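Local coordinates for protein iron aquisition yersiniabactin synthesis enzyme, YbtT (Escherichia coli, PDB 6BA9) that acts as a low-specificity type II thioesterase that maintains production of the metallophore yersiniabactin, probably by hydrolysing thioesters on its biosynthetic assembly line, at residues 36-41 and 231-236; 46-51 and 166-171; 84-89 and 97-102; 215-220 and 241-246; 226-229 and 235-238. The protein carries 1 engineered substitution. All coordinates share one frame; numbering follows the deposited sequence.

Contact 1 (36-41 and 231-236); sequences EQLADC and QQARSF
Arg234 NH1 donates to Glu36 OE1 at 3.2 Å with an N-H...O angle of 153°, the sounder half of a salt bridge between the loop that precedes strand 42-46 and the first turn of helix 233-243. The acceptor lies in the guanidinium plane, yet the donor comes from above the carboxylate, and the two flat groups are turned 73° apart. This is therefore not the coplanar fork of an ideal pair. The second bond, Arg234 NH2 to Glu36 OE2, is short at 2.6 Å but weak because it is strongly bent. Glu36 reaches across on an extended chain, with CG anti to the backbone N (chi1 -179°), and meets the arginine at about a right angle. Beneath the charges Leu38 divides its two methyls: CD1 rests on Ala233 CB at 3.7 Å, while CD2 comes within 3.5 Å of Arg234 NH1. Leu38 also packs on Trp7 and Phe237. Since the arginine is exposed and the glutamate partly so, solvent probably screens their attraction, leaving a salt bridge of probably modest strength beside a small apolar contact of Leu38 with Ala233.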
# COMPACT_ATOMS: atom_id res chain seq x y z
N GLU A 36 -4.39 5.11 -18.48
CA GLU A 36 -4.28 6.55 -18.63
C GLU A 36 -3.39 7.15 -17.55
O GLU A 36 -3.62 6.93 -16.36
CB GLU A 36 -5.68 7.16 -18.54
CG GLU A 36 -5.71 8.66 -18.69
CD GLU A 36 -7.11 9.25 -18.60
OE1 GLU A 36 -7.28 10.43 -18.95
OE2 GLU A 36 -8.05 8.53 -18.16
N GLN A 37 -2.39 7.92 -17.95
CA GLN A 37 -1.49 8.58 -17.01
C GLN A 37 -2.18 9.81 -16.41
O GLN A 37 -2.58 10.73 -17.14
CB GLN A 37 -0.19 8.96 -17.71
CG GLN A 37 0.81 9.65 -16.82
CD GLN A 37 2.24 9.48 -17.29
OE1 GLN A 37 2.50 8.90 -18.35
NE2 GLN A 37 3.17 9.97 -16.50
N LEU A 38 -2.31 9.83 -15.08
CA LEU A 38 -3.08 10.86 -14.40
C LEU A 38 -2.23 11.91 -13.69
O LEU A 38 -2.78 12.85 -13.10
CB LEU A 38 -4.04 10.21 -13.40
CG LEU A 38 -5.06 9.28 -14.07
CD1 LEU A 38 -5.89 8.51 -13.07
CD2 LEU A 38 -5.99 10.09 -14.97
N ALA A 39 -0.91 11.77 -13.74
CA ALA A 39 0.01 12.76 -13.19
C ALA A 39 1.33 12.55 -13.91
O ALA A 39 1.56 11.50 -14.50
CB ALA A 39 0.20 12.62 -11.68
N ASP A 40 2.21 13.56 -13.85
CA ASP A 40 3.41 13.54 -14.68
C ASP A 40 4.59 12.75 -14.09
O ASP A 40 5.59 12.54 -14.79
CB ASP A 40 3.84 14.98 -14.97
CG ASP A 40 2.87 15.71 -15.89
OD1 ASP A 40 1.97 15.08 -16.48
OD2 ASP A 40 3.04 16.94 -16.01
N CYS A 41 4.50 12.32 -12.84
CA CYS A 41 5.57 11.55 -12.24
C CYS A 41 5.65 10.18 -12.89
O CYS A 41 4.66 9.66 -13.41
CB CYS A 41 5.28 11.35 -10.74
SG CYS A 41 3.65 10.65 -10.36
N GLN A 231 -10.94 2.64 -8.43
CA GLN A 231 -12.23 3.06 -8.96
C GLN A 231 -12.38 4.58 -9.01
O GLN A 231 -13.16 5.09 -9.83
CB GLN A 231 -13.35 2.44 -8.12
CG GLN A 231 -13.27 0.92 -8.02
CD GLN A 231 -13.63 0.26 -9.32
OE1 GLN A 231 -14.59 0.65 -9.98
NE2 GLN A 231 -12.84 -0.73 -9.72
N GLN A 232 -11.67 5.30 -8.15
CA GLN A 232 -11.67 6.76 -8.14
C GLN A 232 -10.24 7.26 -8.29
O GLN A 232 -9.78 8.15 -7.58
CB GLN A 232 -12.31 7.27 -6.84
CG GLN A 232 -13.76 6.84 -6.63
CD GLN A 232 -14.68 7.33 -7.71
OE1 GLN A 232 -14.48 8.40 -8.28
NE2 GLN A 232 -15.70 6.53 -8.01
N ALA A 233 -9.54 6.69 -9.27
CA ALA A 233 -8.14 7.02 -9.52
C ALA A 233 -7.92 8.52 -9.70
O ALA A 233 -6.92 9.06 -9.24
CB ALA A 233 -7.64 6.26 -10.74
N ARG A 234 -8.83 9.20 -10.41
CA ARG A 234 -8.64 10.62 -10.64
C ARG A 234 -8.59 11.39 -9.32
O ARG A 234 -7.72 12.24 -9.12
CB ARG A 234 -9.73 11.17 -11.57
CG ARG A 234 -9.60 10.62 -12.98
CD ARG A 234 -10.52 11.29 -13.98
NE ARG A 234 -10.69 10.44 -15.16
CZ ARG A 234 -9.94 10.50 -16.26
NH1 ARG A 234 -8.96 11.39 -16.38
NH2 ARG A 234 -10.18 9.66 -17.25
N SER A 235 -9.50 11.08 -8.39
CA SER A 235 -9.48 11.73 -7.08
C SER A 235 -8.23 11.36 -6.29
O SER A 235 -7.62 12.21 -5.62
CB SER A 235 -10.74 11.34 -6.30
OG SER A 235 -11.91 11.75 -6.98
N PHE A 236 -7.84 10.08 -6.33
CA PHE A 236 -6.67 9.60 -5.60
C PHE A 236 -5.41 10.35 -6.03
O PHE A 236 -4.69 10.92 -5.21
CB PHE A 236 -6.56 8.09 -5.84
CG PHE A 236 -5.44 7.38 -5.10
CD1 PHE A 236 -5.57 7.04 -3.76
CD2 PHE A 236 -4.29 6.98 -5.78
CE1 PHE A 236 -4.56 6.36 -3.11
CE2 PHE A 236 -3.28 6.31 -5.12
CZ PHE A 236 -3.41 6.00 -3.79

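Contact 2 (46-51 and 166-171); sequences VTWPGR and RADFYA
A buried, bidentate salt bridge joins Arg51, in the loop that follows strand 42-46, to Asp168 in the C-terminal half of helix 155-174. The guanidinium approaches end-on with two nitrogens: NH1 reaches Asp168 OD2 at 2.7 Å and NH2 reaches Asp168 OD1 at 2.9 Å. Both bonds are nearly straight, 167° and 161°, and each oxygen uses its syn lone pair. With the two planes only 6° apart, the groups form an almost flat ring of bonds. Arg51 gets there by a folded chain, bent at chi2 and chi3, and its own loop holds it: NH2 also donates to Pro49 O at 3.2 Å, in the guanidinium plane, while NE makes a weak bond to Trp48 O. The type II turn from Trp48 to Arg51 sets up these carbonyls. Trp48 CB lies over one face of the Arg51 guanidinium, toward its rim, and Trp48 CD1 stands 3.9 Å from Asp168 OD2. Asp168 OD2 accepts a further bond from Gly24 N, so the buried carboxylate is well satisfied. Helix 155-174, which belongs to the insertion after strand 112-116, is thus tied to the loop that leaves the C-terminal end of strand 42-46, with Met91 of helix 91-105 and Leu66 of helix 63-77 packing around Trp48.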
# COMPACT_ATOMS: atom_id res chain seq x y z
N VAL A 46 4.70 -2.05 -6.67
CA VAL A 46 5.48 -3.06 -5.95
C VAL A 46 4.75 -4.41 -6.04
O VAL A 46 3.54 -4.48 -5.80
CB VAL A 46 5.66 -2.65 -4.48
CG1 VAL A 46 6.50 -3.68 -3.73
CG2 VAL A 46 6.32 -1.29 -4.38
N THR A 47 5.49 -5.46 -6.39
CA THR A 47 4.97 -6.82 -6.44
C THR A 47 5.34 -7.56 -5.16
O THR A 47 6.53 -7.62 -4.81
CB THR A 47 5.61 -7.58 -7.60
OG1 THR A 47 5.48 -6.84 -8.81
CG2 THR A 47 4.99 -8.95 -7.76
N TRP A 48 4.36 -8.13 -4.48
CA TRP A 48 4.66 -9.00 -3.36
C TRP A 48 5.20 -10.35 -3.87
O TRP A 48 4.64 -10.93 -4.81
CB TRP A 48 3.41 -9.26 -2.52
CG TRP A 48 2.71 -8.07 -1.89
CD1 TRP A 48 1.38 -7.99 -1.63
CD2 TRP A 48 3.29 -6.83 -1.41
NE1 TRP A 48 1.08 -6.79 -1.02
CE2 TRP A 48 2.22 -6.06 -0.89
CE3 TRP A 48 4.58 -6.29 -1.38
CZ2 TRP A 48 2.40 -4.80 -0.34
CZ3 TRP A 48 4.75 -5.02 -0.84
CH2 TRP A 48 3.65 -4.29 -0.32
N PRO A 49 6.29 -10.86 -3.30
CA PRO A 49 6.77 -12.18 -3.71
C PRO A 49 5.65 -13.22 -3.73
O PRO A 49 4.72 -13.20 -2.91
CB PRO A 49 7.84 -12.49 -2.66
CG PRO A 49 8.39 -11.13 -2.31
CD PRO A 49 7.20 -10.21 -2.34
N GLY A 50 5.73 -14.10 -4.73
CA GLY A 50 4.82 -15.21 -4.88
C GLY A 50 3.88 -15.11 -6.06
O GLY A 50 3.09 -16.04 -6.27
N ARG A 51 3.89 -14.01 -6.80
CA ARG A 51 2.98 -13.83 -7.91
C ARG A 51 3.66 -12.99 -8.98
O ARG A 51 4.72 -12.40 -8.75
CB ARG A 51 1.69 -13.13 -7.45
CG ARG A 51 1.90 -11.66 -7.07
CD ARG A 51 1.08 -11.24 -5.82
NE ARG A 51 1.67 -11.79 -4.60
CZ ARG A 51 1.09 -11.76 -3.40
NH1 ARG A 51 -0.12 -11.22 -3.25
NH2 ARG A 51 1.72 -12.29 -2.37
N ARG A 166 -3.57 -16.02 2.21
CA ARG A 166 -3.36 -16.24 3.63
C ARG A 166 -2.01 -15.70 4.09
O ARG A 166 -1.89 -15.16 5.19
CB ARG A 166 -3.48 -17.72 3.98
CG ARG A 166 -4.92 -18.21 4.00
CD ARG A 166 -4.94 -19.61 4.58
NE ARG A 166 -6.30 -20.15 4.71
CZ ARG A 166 -7.10 -19.92 5.74
NH1 ARG A 166 -6.75 -19.15 6.74
NH2 ARG A 166 -8.30 -20.47 5.76
N ALA A 167 -0.97 -15.80 3.24
CA ALA A 167 0.31 -15.20 3.59
C ALA A 167 0.18 -13.69 3.73
O ALA A 167 0.63 -13.10 4.72
CB ALA A 167 1.36 -15.56 2.54
N ASP A 168 -0.46 -13.05 2.76
CA ASP A 168 -0.62 -11.60 2.79
C ASP A 168 -1.43 -11.18 4.02
O ASP A 168 -1.07 -10.24 4.74
CB ASP A 168 -1.35 -11.08 1.54
CG ASP A 168 -0.54 -11.17 0.25
OD1 ASP A 168 0.62 -11.62 0.22
OD2 ASP A 168 -1.14 -10.80 -0.79
N PHE A 169 -2.58 -11.84 4.24
CA PHE A 169 -3.44 -11.46 5.36
C PHE A 169 -2.79 -11.76 6.71
O PHE A 169 -2.97 -11.00 7.67
CB PHE A 169 -4.83 -12.06 5.20
CG PHE A 169 -5.73 -11.23 4.33
CD1 PHE A 169 -6.48 -10.23 4.90
CD2 PHE A 169 -5.83 -11.45 2.98
CE1 PHE A 169 -7.31 -9.45 4.10
CE2 PHE A 169 -6.67 -10.65 2.20
CZ PHE A 169 -7.39 -9.68 2.77
N TYR A 170 -2.02 -12.85 6.80
CA TYR A 170 -1.27 -13.09 8.03
C TYR A 170 -0.26 -11.98 8.28
O TYR A 170 -0.16 -11.46 9.40
CB TYR A 170 -0.59 -14.47 8.03
CG TYR A 170 0.19 -14.67 9.31
CD1 TYR A 170 1.52 -14.26 9.42
CD2 TYR A 170 -0.42 -15.19 10.44
CE1 TYR A 170 2.21 -14.39 10.60
CE2 TYR A 170 0.27 -15.33 11.62
CZ TYR A 170 1.57 -14.92 11.70
OH TYR A 170 2.27 -15.05 12.89
N ALA A 171 0.46 -11.56 7.24
CA ALA A 171 1.41 -10.46 7.41
C ALA A 171 0.72 -9.22 7.92
O ALA A 171 1.20 -8.55 8.84
CB ALA A 171 2.10 -10.17 6.08

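Contact 3 (84-89 and 97-102); sequences LLLAGH and FETCRL
Apolar packing alone connects Leu86, on strand 84-89, with Thr99 and Cys100 on helix 91-105. One methyl does the work. Leu86 CD1 lies 3.8 Å from Cys100 CB and only 3.7 Å from Cys100 N, so it presses on the helix backbone as much as on a side chain, and it meets Thr99 CG2 at 4.0 Å. The leucine is placed with CG anti to its carbonyl carbon (chi1 -76°), which brings CD1 against the backbone at Cys100 and beside Thr99 CG2. Thr99 turns its methyl to the strand by holding CG2 anti to the backbone N.

Polar interactions run along the helix or away from the interface, and no hydrogen bond crosses between the segments. Thr99 OG1 is bonded to Val95 O one turn earlier, which leaves its methyl for the leucine.

Strand 84-89, helix 91-105 and strand 112-116 make up a beta-alpha-beta unit at the centre of the sheet, and the turn between the first two corresponds to the nucleophile elbow of alpha/beta hydrolases. Leu113 of strand 112-116 and Leu74 of helix 63-77 pack against Leu86 as well, while Ala67 and Leu70 border Thr99.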
# COMPACT_ATOMS: atom_id res chain seq x y z
N LEU A 84 11.35 11.08 -4.37
CA LEU A 84 10.68 9.80 -4.20
C LEU A 84 9.45 9.99 -3.33
O LEU A 84 9.52 10.55 -2.23
CB LEU A 84 11.62 8.79 -3.54
CG LEU A 84 10.99 7.43 -3.21
CD1 LEU A 84 10.63 6.64 -4.46
CD2 LEU A 84 11.92 6.62 -2.34
N LEU A 85 8.31 9.51 -3.83
CA LEU A 85 7.07 9.44 -3.07
C LEU A 85 6.69 7.98 -2.86
O LEU A 85 6.64 7.21 -3.82
CB LEU A 85 5.95 10.16 -3.83
CG LEU A 85 6.19 11.64 -4.15
CD1 LEU A 85 5.10 12.16 -5.07
CD2 LEU A 85 6.23 12.45 -2.88
N LEU A 86 6.46 7.59 -1.61
CA LEU A 86 6.03 6.24 -1.28
C LEU A 86 4.56 6.26 -0.91
O LEU A 86 4.15 7.09 -0.10
CB LEU A 86 6.80 5.70 -0.08
CG LEU A 86 8.21 5.25 -0.35
CD1 LEU A 86 8.96 5.07 0.98
CD2 LEU A 86 8.19 3.95 -1.12
N ALA A 87 3.77 5.38 -1.51
CA ALA A 87 2.34 5.29 -1.24
C ALA A 87 1.94 3.84 -1.00
O ALA A 87 2.57 2.92 -1.52
CB ALA A 87 1.53 5.83 -2.40
N GLY A 88 0.88 3.64 -0.23
CA GLY A 88 0.33 2.30 -0.08
C GLY A 88 -1.10 2.37 0.40
O GLY A 88 -1.49 3.32 1.08
N HIS A 89 -1.88 1.36 0.02
CA HIS A 89 -3.28 1.23 0.41
C HIS A 89 -3.46 -0.05 1.22
O HIS A 89 -3.01 -1.12 0.81
CB HIS A 89 -4.18 1.18 -0.83
CG HIS A 89 -5.64 1.25 -0.52
ND1 HIS A 89 -6.26 2.38 -0.02
CD2 HIS A 89 -6.61 0.31 -0.64
CE1 HIS A 89 -7.55 2.14 0.12
NE2 HIS A 89 -7.79 0.89 -0.24
N PHE A 97 4.94 2.64 4.97
CA PHE A 97 5.40 3.26 6.21
C PHE A 97 6.72 2.67 6.68
O PHE A 97 7.68 3.41 6.96
CB PHE A 97 4.32 3.08 7.27
CG PHE A 97 4.74 3.50 8.65
CD1 PHE A 97 5.01 4.83 8.93
CD2 PHE A 97 4.83 2.59 9.66
CE1 PHE A 97 5.37 5.21 10.23
CE2 PHE A 97 5.18 2.96 10.95
CZ PHE A 97 5.45 4.27 11.22
N GLU A 98 6.81 1.34 6.76
CA GLU A 98 8.04 0.71 7.25
C GLU A 98 9.20 0.91 6.28
O GLU A 98 10.35 1.06 6.71
CB GLU A 98 7.79 -0.77 7.56
CG GLU A 98 6.86 -1.04 8.75
CD GLU A 98 7.47 -0.69 10.09
OE1 GLU A 98 8.71 -0.54 10.17
OE2 GLU A 98 6.68 -0.55 11.05
N THR A 99 8.92 0.96 4.98
CA THR A 99 9.95 1.29 4.00
C THR A 99 10.44 2.71 4.19
O THR A 99 11.66 2.97 4.17
CB THR A 99 9.39 1.10 2.59
OG1 THR A 99 8.98 -0.26 2.41
CG2 THR A 99 10.43 1.42 1.52
N CYS A 100 9.51 3.64 4.39
CA CYS A 100 9.87 5.03 4.61
C CYS A 100 10.71 5.18 5.86
O CYS A 100 11.67 5.95 5.88
CB CYS A 100 8.60 5.87 4.69
SG CYS A 100 8.88 7.66 4.55
N ARG A 101 10.38 4.41 6.90
CA ARG A 101 11.16 4.42 8.14
C ARG A 101 12.61 4.07 7.86
O ARG A 101 13.53 4.78 8.29
CB ARG A 101 10.53 3.45 9.14
CG ARG A 101 11.21 3.30 10.49
CD ARG A 101 10.22 2.77 11.57
NE ARG A 101 10.94 2.02 12.59
CZ ARG A 101 10.64 0.78 13.01
NH1 ARG A 101 9.60 0.12 12.52
NH2 ARG A 101 11.40 0.21 13.95
N LEU A 102 12.84 3.00 7.10
CA LEU A 102 14.21 2.59 6.80
C LEU A 102 14.94 3.64 5.96
O LEU A 102 16.10 3.95 6.23
CB LEU A 102 14.21 1.24 6.07
CG LEU A 102 13.69 0.05 6.89
CD1 LEU A 102 13.54 -1.17 6.05
CD2 LEU A 102 14.61 -0.26 8.09

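Contact 4 (215-220 and 241-246); sequences HVTGPV and VRHFPH
The imidazole of His243, of helix 233-243, is met by two methyls from strand 216-222, both on the same side of its ring plane. Thr217 CG2 approaches CD2 of His243 at 3.7 Å, and Val220 CG2 approaches CE1 of the same ring at 3.9 Å. Both come in at a slant, neither squarely over the face nor in at the edge, and His243 NE2 sits between them, 3.8 Å from Thr217 CG2 and 3.9 Å from Val220 CG2. The ring projects toward the strand with CG anti to its carbonyl carbon (chi1 -74°). On the strand, Thr217 holds CG2 anti to the backbone N and sends that methyl, not its hydroxyl, to the imidazole.

That residues 217 and 220 both turn to the helix, with two residues between them instead of one, reflects an irregularity in this edge strand. Gly218 adopts a positive phi of 114°, and the peptide bond before Pro219 is cis. Pro219 itself packs on Trp203 and Asp207 of helix 203-207, and backbone bonds to Leu192 keep both Thr217 and Val220 in the sheet.

At its other nitrogen His243 is bonded to Gln239 O of its own helix, which fixes the ring's rotation, and the ring also touches Leu191 of strand 190-195. Because a carbonyl can only accept, ND1 should carry a proton. What crosses from strand to helix is therefore van der Waals contact without a polar bond: ND1 is bonded within the helix, while CD2, CE1 and NE2 meet the methyls of the strand near the surface.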
# COMPACT_ATOMS: atom_id res chain seq x y z
N HIS A 215 4.76 15.22 10.61
CA HIS A 215 4.41 16.23 9.61
C HIS A 215 3.36 15.60 8.72
O HIS A 215 3.69 14.92 7.74
CB HIS A 215 5.64 16.68 8.83
CG HIS A 215 6.69 17.28 9.70
ND1 HIS A 215 7.93 16.70 9.88
CD2 HIS A 215 6.67 18.38 10.49
CE1 HIS A 215 8.63 17.43 10.73
NE2 HIS A 215 7.89 18.45 11.12
N VAL A 216 2.09 15.80 9.06
CA VAL A 216 1.02 15.00 8.47
C VAL A 216 -0.19 15.87 8.19
O VAL A 216 -0.53 16.77 8.97
CB VAL A 216 0.68 13.81 9.37
CG1 VAL A 216 0.23 14.26 10.73
CG2 VAL A 216 -0.35 12.90 8.71
N THR A 217 -0.83 15.61 7.06
CA THR A 217 -2.06 16.26 6.64
C THR A 217 -3.11 15.18 6.44
O THR A 217 -2.81 14.13 5.86
CB THR A 217 -1.86 16.97 5.30
OG1 THR A 217 -0.83 17.96 5.42
CG2 THR A 217 -3.17 17.64 4.85
N GLY A 218 -4.33 15.46 6.88
CA GLY A 218 -5.44 14.55 6.69
C GLY A 218 -5.98 13.99 7.99
O GLY A 218 -5.59 14.42 9.09
N PRO A 219 -6.90 13.00 7.92
CA PRO A 219 -7.33 12.34 6.68
C PRO A 219 -8.07 13.24 5.71
O PRO A 219 -8.86 14.11 6.10
CB PRO A 219 -8.27 11.22 7.18
CG PRO A 219 -7.87 10.99 8.63
CD PRO A 219 -7.44 12.34 9.12
N VAL A 220 -7.75 13.07 4.43
CA VAL A 220 -8.49 13.64 3.33
C VAL A 220 -9.39 12.54 2.79
O VAL A 220 -8.93 11.42 2.52
CB VAL A 220 -7.55 14.19 2.24
CG1 VAL A 220 -8.33 14.62 0.99
CG2 VAL A 220 -6.69 15.35 2.80
N VAL A 241 -1.01 14.69 -5.79
CA VAL A 241 -0.26 15.77 -6.42
C VAL A 241 -0.43 17.08 -5.66
O VAL A 241 0.55 17.80 -5.42
CB VAL A 241 -0.64 15.91 -7.91
CG1 VAL A 241 0.11 17.11 -8.53
CG2 VAL A 241 -0.33 14.65 -8.67
N ARG A 242 -1.67 17.40 -5.27
CA ARG A 242 -1.98 18.66 -4.58
C ARG A 242 -1.16 18.82 -3.31
O ARG A 242 -0.80 19.94 -2.92
CB ARG A 242 -3.46 18.70 -4.16
CG ARG A 242 -4.43 18.98 -5.26
CD ARG A 242 -5.85 19.08 -4.68
NE ARG A 242 -5.97 20.20 -3.74
CZ ARG A 242 -6.34 20.11 -2.46
NH1 ARG A 242 -6.69 18.95 -1.91
NH2 ARG A 242 -6.39 21.21 -1.72
N HIS A 243 -0.88 17.71 -2.61
CA HIS A 243 -0.26 17.78 -1.30
C HIS A 243 1.27 17.72 -1.31
O HIS A 243 1.87 17.91 -0.25
CB HIS A 243 -0.83 16.71 -0.37
CG HIS A 243 -2.21 17.02 0.12
ND1 HIS A 243 -3.35 16.62 -0.55
CD2 HIS A 243 -2.63 17.72 1.19
CE1 HIS A 243 -4.41 17.06 0.10
NE2 HIS A 243 -4.00 17.73 1.16
N PHE A 244 1.91 17.44 -2.45
CA PHE A 244 3.37 17.36 -2.53
C PHE A 244 3.86 18.24 -3.68
O PHE A 244 4.57 17.79 -4.58
CB PHE A 244 3.82 15.91 -2.67
CG PHE A 244 3.45 15.07 -1.48
CD1 PHE A 244 4.22 15.08 -0.33
CD2 PHE A 244 2.28 14.33 -1.49
CE1 PHE A 244 3.85 14.34 0.78
CE2 PHE A 244 1.91 13.58 -0.38
CZ PHE A 244 2.69 13.59 0.76
N PRO A 245 3.52 19.53 -3.65
CA PRO A 245 3.92 20.40 -4.77
C PRO A 245 5.41 20.52 -4.94
O PRO A 245 5.89 20.72 -6.06
CB PRO A 245 3.27 21.75 -4.41
CG PRO A 245 3.09 21.70 -2.93
CD PRO A 245 2.75 20.28 -2.63
N HIS A 246 6.18 20.44 -3.85
CA HIS A 246 7.63 20.44 -3.96
C HIS A 246 8.11 19.30 -4.84
O HIS A 246 8.92 19.50 -5.76
CB HIS A 246 8.27 20.36 -2.56
CG HIS A 246 7.87 19.16 -1.75
ND1 HIS A 246 6.57 18.88 -1.39
CD2 HIS A 246 8.62 18.17 -1.19
CE1 HIS A 246 6.53 17.77 -0.66
NE2 HIS A 246 7.77 17.32 -0.52

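Contact 5 (226-229 and 235-238); sequences HFYP and SFFT
Pro229 and Phe236 bring their CA atoms within 5.5 Å of each other, across the break between two successive helices. Segment 226-229 runs from a loop into helix 228-231, with Phe227 at the N-cap position, whereas 235-238 belongs to helix 233-243. Gln232 separates the two helices: it leaves helical geometry and stands at the N-cap position of the second.

Pro229 CB sits over the centre of one face of the Phe236 ring, in a CH-pi contact 3.8 Å from the centroid of that ring and 12° off its normal. Pro229 CG follows at 3.9 Å from Phe236 CE1. The phenylalanine is set for this by its first torsion, which holds CG anti to the backbone N (chi1 -177°). Tyr228 joins from another direction, and the two side chains, Tyr228 and Phe236, cross at about a right angle: Tyr228 CE1 is 4.1 Å from Phe236 CD1, and the phenyl carbon lies at the edge of the tyrosine ring.

This helix-helix junction directly follows the part of the alpha/beta-hydrolase fold that carries His226, probably the catalytic histidine. His226 ND1 is bonded to Asp198 OD1, and its ring packs on the engineered Ala90, a geometry consistent with a Ser-His-Asp triad whose serine has been replaced. Tyr228 OH is bonded to Ser116 OG, and its ring meets His89 edge-to-face, so a residue two places after that histidine is fixed to the central sheet.

Pro229 O accepts a bond from Trp33 NE1, and Phe236 packs on Leu193 of strand 190-195.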
# COMPACT_ATOMS: atom_id res chain seq x y z
N HIS A 226 -13.78 0.79 -0.47
CA HIS A 226 -12.40 0.40 -0.15
C HIS A 226 -11.49 0.42 -1.38
O HIS A 226 -10.27 0.56 -1.24
CB HIS A 226 -12.34 -1.00 0.48
CG HIS A 226 -10.98 -1.38 1.00
ND1 HIS A 226 -10.31 -0.65 1.95
CD2 HIS A 226 -10.15 -2.41 0.67
CE1 HIS A 226 -9.14 -1.21 2.20
NE2 HIS A 226 -9.02 -2.28 1.43
N PHE A 227 -12.03 0.28 -2.58
CA PHE A 227 -11.20 0.26 -3.77
C PHE A 227 -11.11 1.62 -4.47
O PHE A 227 -10.75 1.69 -5.65
CB PHE A 227 -11.63 -0.88 -4.69
CG PHE A 227 -11.40 -2.23 -4.06
CD1 PHE A 227 -10.13 -2.78 -4.03
CD2 PHE A 227 -12.42 -2.89 -3.40
CE1 PHE A 227 -9.89 -3.99 -3.40
CE2 PHE A 227 -12.20 -4.10 -2.78
CZ PHE A 227 -10.94 -4.65 -2.78
N TYR A 228 -11.34 2.70 -3.73
CA TYR A 228 -11.24 4.04 -4.28
C TYR A 228 -9.92 4.34 -5.00
O TYR A 228 -9.93 5.13 -5.95
CB TYR A 228 -11.59 5.13 -3.25
CG TYR A 228 -10.63 5.26 -2.07
CD1 TYR A 228 -9.43 5.93 -2.20
CD2 TYR A 228 -10.96 4.75 -0.83
CE1 TYR A 228 -8.55 6.05 -1.12
CE2 TYR A 228 -10.10 4.87 0.26
CZ TYR A 228 -8.90 5.51 0.10
OH TYR A 228 -8.07 5.60 1.19
N PRO A 229 -8.75 3.78 -4.63
CA PRO A 229 -7.55 4.15 -5.39
C PRO A 229 -7.64 3.78 -6.86
O PRO A 229 -7.03 4.46 -7.71
CB PRO A 229 -6.41 3.40 -4.68
CG PRO A 229 -6.92 3.27 -3.27
CD PRO A 229 -8.41 2.98 -3.44
N SER A 235 -9.50 11.08 -8.39
CA SER A 235 -9.48 11.73 -7.08
C SER A 235 -8.23 11.36 -6.29
O SER A 235 -7.62 12.21 -5.62
CB SER A 235 -10.74 11.34 -6.30
OG SER A 235 -11.91 11.75 -6.98
N PHE A 236 -7.84 10.08 -6.33
CA PHE A 236 -6.67 9.60 -5.60
C PHE A 236 -5.41 10.35 -6.03
O PHE A 236 -4.69 10.92 -5.21
CB PHE A 236 -6.56 8.09 -5.84
CG PHE A 236 -5.44 7.38 -5.10
CD1 PHE A 236 -5.57 7.04 -3.76
CD2 PHE A 236 -4.29 6.98 -5.78
CE1 PHE A 236 -4.56 6.36 -3.11
CE2 PHE A 236 -3.28 6.31 -5.12
CZ PHE A 236 -3.41 6.00 -3.79
N PHE A 237 -5.14 10.38 -7.34
CA PHE A 237 -3.95 11.07 -7.81
C PHE A 237 -4.04 12.58 -7.63
O PHE A 237 -3.02 13.21 -7.33
CB PHE A 237 -3.59 10.67 -9.24
CG PHE A 237 -3.08 9.26 -9.32
CD1 PHE A 237 -1.80 8.95 -8.86
CD2 PHE A 237 -3.87 8.24 -9.81
CE1 PHE A 237 -1.33 7.65 -8.91
CE2 PHE A 237 -3.40 6.95 -9.86
CZ PHE A 237 -2.13 6.66 -9.41
N THR A 238 -5.23 13.16 -7.77
CA THR A 238 -5.38 14.59 -7.51
C THR A 238 -4.92 14.95 -6.11
O THR A 238 -4.17 15.92 -5.91
CB THR A 238 -6.84 15.01 -7.70
OG1 THR A 238 -7.20 14.83 -9.06
CG2 THR A 238 -7.01 16.47 -7.32

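Contacts 2, 3 and 5 are buried, contact 1 only partly so, and contact 4 lies at the surface. Chemistry does not simply follow depth: the straight, bidentate salt bridge is in buried contact 2, whereas contact 1 has a less regular one, with one weak bond, nearer the surface. Contacts 3 and 5 are apolar in the core, and contact 4 sets methyls against a histidine. Helix 233-243 serves contacts 1, 4 and 5; contacts 1 and 5 share Ser235 and Phe236, with centres about 8 Å apart. Contact 3 meets contact 5 through His89 and His226, near the probable catalytic site. Contact 2 lies across the chain's centre, about 25 Å from contact 1, centre to centre.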